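Local coordinates for regulator of Ty1 transposition protein 107 (Saccharomyces cerevisiae, PDB 3T7K), which binds phosphorylated histone H2A through its C-terminal tandem BRCT repeats during DNA damage repair, at residues N61-P66 against E81-A86; K73-L78 against S235-N240. All coordinates share one frame; numbering follows the deposited sequence.

Contact 1 of 2, residues N61-P66 against E81-A86; sequences NCIFAP and EPLKFA
The carbonyl oxygen of Asn61 takes two backbone N-H groups from consecutive residues of the other segment. Lys84 N lies 2.7 Å from Asn61 O, tilted 24° from the carbonyl plane, while Phe85 N, 3.1 Å from Asn61 O, comes in almost along the C=O axis. Two residues beyond Asn61 the direction reverses, and Ile63 N gives its hydrogen to Phe85 O over 3.0 Å. Beside that bond Cys62 CA lies 3.2 Å from the same Phe85 O, a CA-H...O contact. Cys62 thus pairs with Phe85 and Ile63 with Ala86 as parallel neighbours, joining strands 62-64 and 85-87. Helix 72-77 connects the two, making a beta-alpha-beta unit at the edge of the four-stranded parallel sheet of the first BRCT repeat, with strand 85-87 outermost. Side chains alternate between the faces. On one, the SG of Cys62 meets the CB of Phe85 at 4.0 Å; chi1 of 180° turns this sulfur opposite its own backbone N, and it also sits over a face of the Phe64 ring. On the other, Ile63 CG2 packs against Ala86 CB at 3.8 Å and is touched as well by CD1 of Leu83, which also rests near Asn61 O. The extended Lys84 chain crosses Asn61 obliquely, its CD 4.0 Å from Asn61 CB. The amide of Asn61 turns to strand 23-27 and the residue just before it: OD1 accepts from Lys24 N, and ND2 donates to Asp22 O. Ahead of the paired residues, Pro82 follows a cis peptide bond and packs on Phe114 of the second subunit.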
loop_
_atom_site.group_PDB
_atom_site.type_symbol
_atom_site.label_atom_id
_atom_site.label_comp_id
_atom_site.label_asym_id
_atom_site.label_seq_id
_atom_site.Cartn_x
_atom_site.Cartn_y
_atom_site.Cartn_z
ATOM N N ASN C 61 4.068 7.680 -7.933
ATOM C CA ASN C 61 4.654 6.679 -8.814
ATOM C C ASN C 61 5.445 7.315 -9.947
ATOM O O ASN C 61 5.954 6.627 -10.821
ATOM C CB ASN C 61 3.566 5.746 -9.371
ATOM C CG ASN C 61 2.533 6.480 -10.227
ATOM O OD1 ASN C 61 2.754 7.607 -10.656
ATOM N ND2 ASN C 61 1.393 5.832 -10.473
ATOM N N CYS C 62 5.563 8.634 -9.927
ATOM C CA CYS C 62 6.131 9.343 -11.057
ATOM C C CYS C 62 6.939 10.556 -10.632
ATOM O O CYS C 62 6.652 11.197 -9.625
ATOM C CB CYS C 62 4.992 9.782 -11.989
ATOM S SG CYS C 62 5.502 10.695 -13.452
ATOM N N ILE C 63 7.951 10.890 -11.418
ATOM C CA ILE C 63 8.686 12.119 -11.196
ATOM C C ILE C 63 8.914 12.804 -12.521
ATOM O O ILE C 63 9.295 12.162 -13.487
ATOM C CB ILE C 63 10.055 11.866 -10.509
ATOM C CG1 ILE C 63 10.868 13.155 -10.477
ATOM C CG2 ILE C 63 10.847 10.802 -11.238
ATOM C CD1 ILE C 63 11.103 13.669 -9.083
ATOM N N PHE C 64 8.638 14.102 -12.567
ATOM C CA PHE C 64 8.965 14.919 -13.727
ATOM C C PHE C 64 10.229 15.708 -13.435
ATOM O O PHE C 64 10.303 16.408 -12.433
ATOM C CB PHE C 64 7.827 15.890 -14.040
ATOM C CG PHE C 64 6.565 15.209 -14.526
ATOM C CD1 PHE C 64 6.467 14.754 -15.828
ATOM C CD2 PHE C 64 5.492 15.023 -13.672
ATOM C CE1 PHE C 64 5.307 14.120 -16.274
ATOM C CE2 PHE C 64 4.337 14.390 -14.110
ATOM C CZ PHE C 64 4.251 13.935 -15.412
ATOM N N ALA C 65 11.214 15.592 -14.318
ATOM C CA ALA C 65 12.476 16.301 -14.165
ATOM C C ALA C 65 13.149 16.357 -15.517
ATOM O O ALA C 65 13.053 15.418 -16.301
ATOM C CB ALA C 65 13.389 15.591 -13.144
ATOM N N PRO C 66 13.833 17.470 -15.800
ATOM C CA PRO C 66 14.591 17.645 -17.045
ATOM C C PRO C 66 15.750 16.667 -17.165
ATOM O O PRO C 66 16.123 16.311 -18.285
ATOM C CB PRO C 66 15.099 19.089 -16.951
ATOM C CG PRO C 66 14.989 19.447 -15.505
ATOM C CD PRO C 66 13.805 18.693 -14.988
ATOM N N GLU C 81 7.165 3.405 -4.317
ATOM C CA GLU C 81 6.805 2.005 -4.121
ATOM C C GLU C 81 5.665 1.513 -5.029
ATOM O O GLU C 81 4.543 1.281 -4.566
ATOM C CB GLU C 81 6.439 1.799 -2.655
ATOM C CG GLU C 81 7.605 2.130 -1.701
ATOM C CD GLU C 81 7.185 2.131 -0.238
ATOM O OE1 GLU C 81 6.046 1.700 0.059
ATOM O OE2 GLU C 81 7.989 2.572 0.612
ATOM N N PRO C 82 5.950 1.336 -6.325
ATOM C CA PRO C 82 7.258 1.589 -6.922
ATOM C C PRO C 82 7.284 2.906 -7.669
ATOM O O PRO C 82 6.243 3.555 -7.827
ATOM C CB PRO C 82 7.377 0.455 -7.932
ATOM C CG PRO C 82 5.939 0.319 -8.451
ATOM C CD PRO C 82 5.039 0.656 -7.270
ATOM N N LEU C 83 8.465 3.284 -8.150
ATOM C CA LEU C 83 8.560 4.350 -9.130
ATOM C C LEU C 83 8.228 3.707 -10.454
ATOM O O LEU C 83 8.789 2.675 -10.789
ATOM C CB LEU C 83 9.968 4.934 -9.196
ATOM C CG LEU C 83 10.192 5.977 -10.295
ATOM C CD1 LEU C 83 9.412 7.268 -10.018
ATOM C CD2 LEU C 83 11.672 6.277 -10.451
ATOM N N LYS C 84 7.309 4.299 -11.204
ATOM C CA LYS C 84 6.882 3.692 -12.457
ATOM C C LYS C 84 7.351 4.500 -13.642
ATOM O O LYS C 84 7.644 3.959 -14.700
ATOM C CB LYS C 84 5.355 3.572 -12.482
ATOM C CG LYS C 84 4.838 2.520 -11.521
ATOM C CD LYS C 84 3.327 2.376 -11.545
ATOM C CE LYS C 84 2.898 1.320 -10.531
ATOM N NZ LYS C 84 1.415 1.188 -10.418
ATOM N N PHE C 85 7.413 5.811 -13.464
ATOM C CA PHE C 85 7.771 6.681 -14.558
ATOM C C PHE C 85 8.684 7.792 -14.079
ATOM O O PHE C 85 8.479 8.363 -13.021
ATOM C CB PHE C 85 6.517 7.284 -15.182
ATOM C CG PHE C 85 5.590 6.271 -15.797
ATOM C CD1 PHE C 85 5.840 5.757 -17.059
ATOM C CD2 PHE C 85 4.455 5.859 -15.122
ATOM C CE1 PHE C 85 4.969 4.839 -17.631
ATOM C CE2 PHE C 85 3.577 4.944 -15.690
ATOM C CZ PHE C 85 3.837 4.435 -16.941
ATOM N N ALA C 86 9.692 8.095 -14.879
ATOM C CA ALA C 86 10.586 9.198 -14.597
ATOM C C ALA C 86 10.607 9.947 -15.900
ATOM O O ALA C 86 11.225 9.508 -16.857
ATOM C CB ALA C 86 11.979 8.679 -14.235
#

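Contact 2 of 2, residues K73-L78 against S235-N240; sequences KFLKSL and SIFHLN
Leu75 and Phe237 meet most closely here, CD2 of the leucine lying 3.3 Å from CE1 of the ring in a tight oblique approach. CD1 of Leu78 reaches the same ring at its edge, 4.0 Å from Phe237 CD1, and the Phe74 ring adds its CD2 at 4.2 Å from Phe237 CE1, the two aromatic side chains crossing at about a right angle. A smaller alanine in place of Phe237 would probably open a gap beside Leu75 and Leu78 and deprive Phe74 of its aromatic neighbour. Next to the ring, Ile236 CG2 fits against Leu75 O at 3.7 Å and Leu78 CD1 at 4.0 Å; chi1 of -68° swings CG1 away from the carbonyl carbon and sets CG2 opposite the backbone N. Leu239 CD2 lies 3.8 Å from Leu78 O. Its positive phi of 41° belongs to a Schellman motif that ends helix 229-237. Ser77 OG bonds back to Phe74 O. His164 NE2 bonds to Leu75 O, and Val160 touches both Leu75 and Ile236. Helix 72-77 of the first repeat thus packs on helices 154-163 and 229-237 of the second, the three-helix interface familiar from tandem BRCT repeats, with Leu239 reaching helix 123-128.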
loop_
_atom_site.group_PDB
_atom_site.type_symbol
_atom_site.label_atom_id
_atom_site.label_comp_id
_atom_site.label_asym_id
_atom_site.label_seq_id
_atom_site.Cartn_x
_atom_site.Cartn_y
_atom_site.Cartn_z
ATOM N N LYS C 73 13.804 15.836 -3.893
ATOM C CA LYS C 73 12.680 15.195 -4.577
ATOM C C LYS C 73 13.121 14.086 -5.510
ATOM O O LYS C 73 12.561 12.985 -5.476
ATOM C CB LYS C 73 11.855 16.225 -5.342
ATOM C CG LYS C 73 10.746 16.836 -4.524
ATOM C CD LYS C 73 10.026 17.896 -5.340
ATOM C CE LYS C 73 8.752 18.340 -4.663
ATOM N NZ LYS C 73 8.261 19.607 -5.271
ATOM N N PHE C 74 14.120 14.370 -6.342
ATOM C CA PHE C 74 14.646 13.341 -7.215
ATOM C C PHE C 74 15.165 12.138 -6.430
ATOM O O PHE C 74 14.844 11.007 -6.758
ATOM C CB PHE C 74 15.735 13.864 -8.149
ATOM C CG PHE C 74 15.902 13.020 -9.369
ATOM C CD1 PHE C 74 15.160 13.282 -10.515
ATOM C CD2 PHE C 74 16.732 11.912 -9.354
ATOM C CE1 PHE C 74 15.279 12.484 -11.641
ATOM C CE2 PHE C 74 16.859 11.110 -10.479
ATOM C CZ PHE C 74 16.124 11.401 -11.628
ATOM N N LEU C 75 15.968 12.378 -5.394
ATOM C CA LEU C 75 16.557 11.266 -4.653
ATOM C C LEU C 75 15.472 10.448 -3.981
ATOM O O LEU C 75 15.552 9.212 -3.910
ATOM C CB LEU C 75 17.551 11.781 -3.606
ATOM C CG LEU C 75 18.777 12.474 -4.198
ATOM C CD1 LEU C 75 19.590 13.162 -3.097
ATOM C CD2 LEU C 75 19.618 11.479 -4.954
ATOM N N LYS C 76 14.455 11.137 -3.478
ATOM C CA LYS C 76 13.355 10.447 -2.810
ATOM C C LYS C 76 12.493 9.681 -3.799
ATOM O O LYS C 76 11.934 8.634 -3.461
ATOM C CB LYS C 76 12.478 11.412 -2.019
ATOM C CG LYS C 76 12.940 11.668 -0.585
ATOM C CD LYS C 76 12.078 12.762 0.046
ATOM C CE LYS C 76 12.429 13.000 1.502
ATOM N NZ LYS C 76 11.567 14.071 2.081
ATOM N N SER C 77 12.365 10.206 -5.016
ATOM C CA SER C 77 11.537 9.520 -6.002
ATOM C C SER C 77 12.079 8.105 -6.199
ATOM O O SER C 77 11.343 7.195 -6.591
ATOM C CB SER C 77 11.521 10.271 -7.328
ATOM O OG SER C 77 12.666 9.969 -8.096
ATOM N N LEU C 78 13.366 7.911 -5.912
ATOM C CA LEU C 78 13.964 6.586 -6.069
ATOM C C LEU C 78 13.594 5.623 -4.941
ATOM O O LEU C 78 14.011 4.463 -4.947
ATOM C CB LEU C 78 15.483 6.673 -6.269
ATOM C CG LEU C 78 15.798 7.161 -7.687
ATOM C CD1 LEU C 78 17.212 7.702 -7.805
ATOM C CD2 LEU C 78 15.549 6.034 -8.705
ATOM N N SER C 235 25.013 5.588 -4.262
ATOM C CA SER C 235 24.277 4.371 -3.930
ATOM C C SER C 235 22.793 4.522 -4.315
ATOM O O SER C 235 22.191 3.590 -4.821
ATOM C CB SER C 235 24.387 4.048 -2.443
ATOM O OG SER C 235 25.741 3.955 -2.037
ATOM N N ILE C 236 22.222 5.696 -4.070
ATOM C CA ILE C 236 20.815 5.916 -4.359
ATOM C C ILE C 236 20.568 5.911 -5.867
ATOM O O ILE C 236 19.654 5.252 -6.334
ATOM C CB ILE C 236 20.300 7.202 -3.711
ATOM C CG1 ILE C 236 20.287 7.040 -2.193
ATOM C CG2 ILE C 236 18.885 7.533 -4.204
ATOM C CD1 ILE C 236 20.214 8.354 -1.446
ATOM N N PHE C 237 21.408 6.614 -6.621
ATOM C CA PHE C 237 21.292 6.642 -8.082
ATOM C C PHE C 237 21.424 5.268 -8.706
ATOM O O PHE C 237 20.873 5.020 -9.768
ATOM C CB PHE C 237 22.349 7.549 -8.704
ATOM C CG PHE C 237 22.075 8.993 -8.518
ATOM C CD1 PHE C 237 20.806 9.425 -8.195
ATOM C CD2 PHE C 237 23.089 9.926 -8.656
ATOM C CE1 PHE C 237 20.543 10.765 -8.017
ATOM C CE2 PHE C 237 22.839 11.264 -8.479
ATOM C CZ PHE C 237 21.559 11.686 -8.160
ATOM N N HIS C 238 22.185 4.389 -8.059
ATOM C CA HIS C 238 22.357 3.024 -8.535
ATOM C C HIS C 238 21.417 2.060 -7.820
ATOM O O HIS C 238 21.404 0.867 -8.120
ATOM C CB HIS C 238 23.799 2.561 -8.294
ATOM C CG HIS C 238 24.811 3.243 -9.161
ATOM N ND1 HIS C 238 26.084 3.542 -8.727
ATOM C CD2 HIS C 238 24.740 3.671 -10.445
ATOM C CE1 HIS C 238 26.751 4.137 -9.700
ATOM N NE2 HIS C 238 25.960 4.222 -10.755
ATOM N N LEU C 239 20.653 2.569 -6.855
ATOM C CA LEU C 239 19.898 1.707 -5.943
ATOM C C LEU C 239 20.704 0.475 -5.511
ATOM O O LEU C 239 20.170 -0.629 -5.377
ATOM C CB LEU C 239 18.553 1.300 -6.549
ATOM C CG LEU C 239 17.563 2.466 -6.558
ATOM C CD1 LEU C 239 16.171 2.015 -7.011
ATOM C CD2 LEU C 239 17.502 3.065 -5.178
ATOM N N ASN C 240 21.998 0.679 -5.279
ATOM C CA ASN C 240 22.846 -0.391 -4.785
ATOM C C ASN C 240 24.031 0.185 -4.008
ATOM O O ASN C 240 24.668 1.139 -4.457
ATOM C CB ASN C 240 23.363 -1.224 -5.946
ATOM C CG ASN C 240 24.263 -2.358 -5.492
ATOM O OD1 ASN C 240 23.840 -3.223 -4.726
ATOM N ND2 ASN C 240 25.506 -2.370 -5.976
#

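Contacts 1 and 2 have centres 11 Å apart and share helix 72-77: it links the two strands of contact 1 and gives one side of contact 2. Along the chain the segments alternate, 61-66, 73-78, 81-86 and then, far later, 235-240. Contact 1 lies within the first BRCT repeat, whereas contact 2 crosses from it to the second. The two touch directly, with Ile63 CG2 3.7 Å from Ser77 OG and Ala65 CB 3.9 Å from Phe74 CD1. One helix therefore ties the parallel sheet to the interface between repeats and also meets the bound phosphopeptide, Lys73 NZ by a hydrogen bond to a modified side chain and Leu75 by apolar packing.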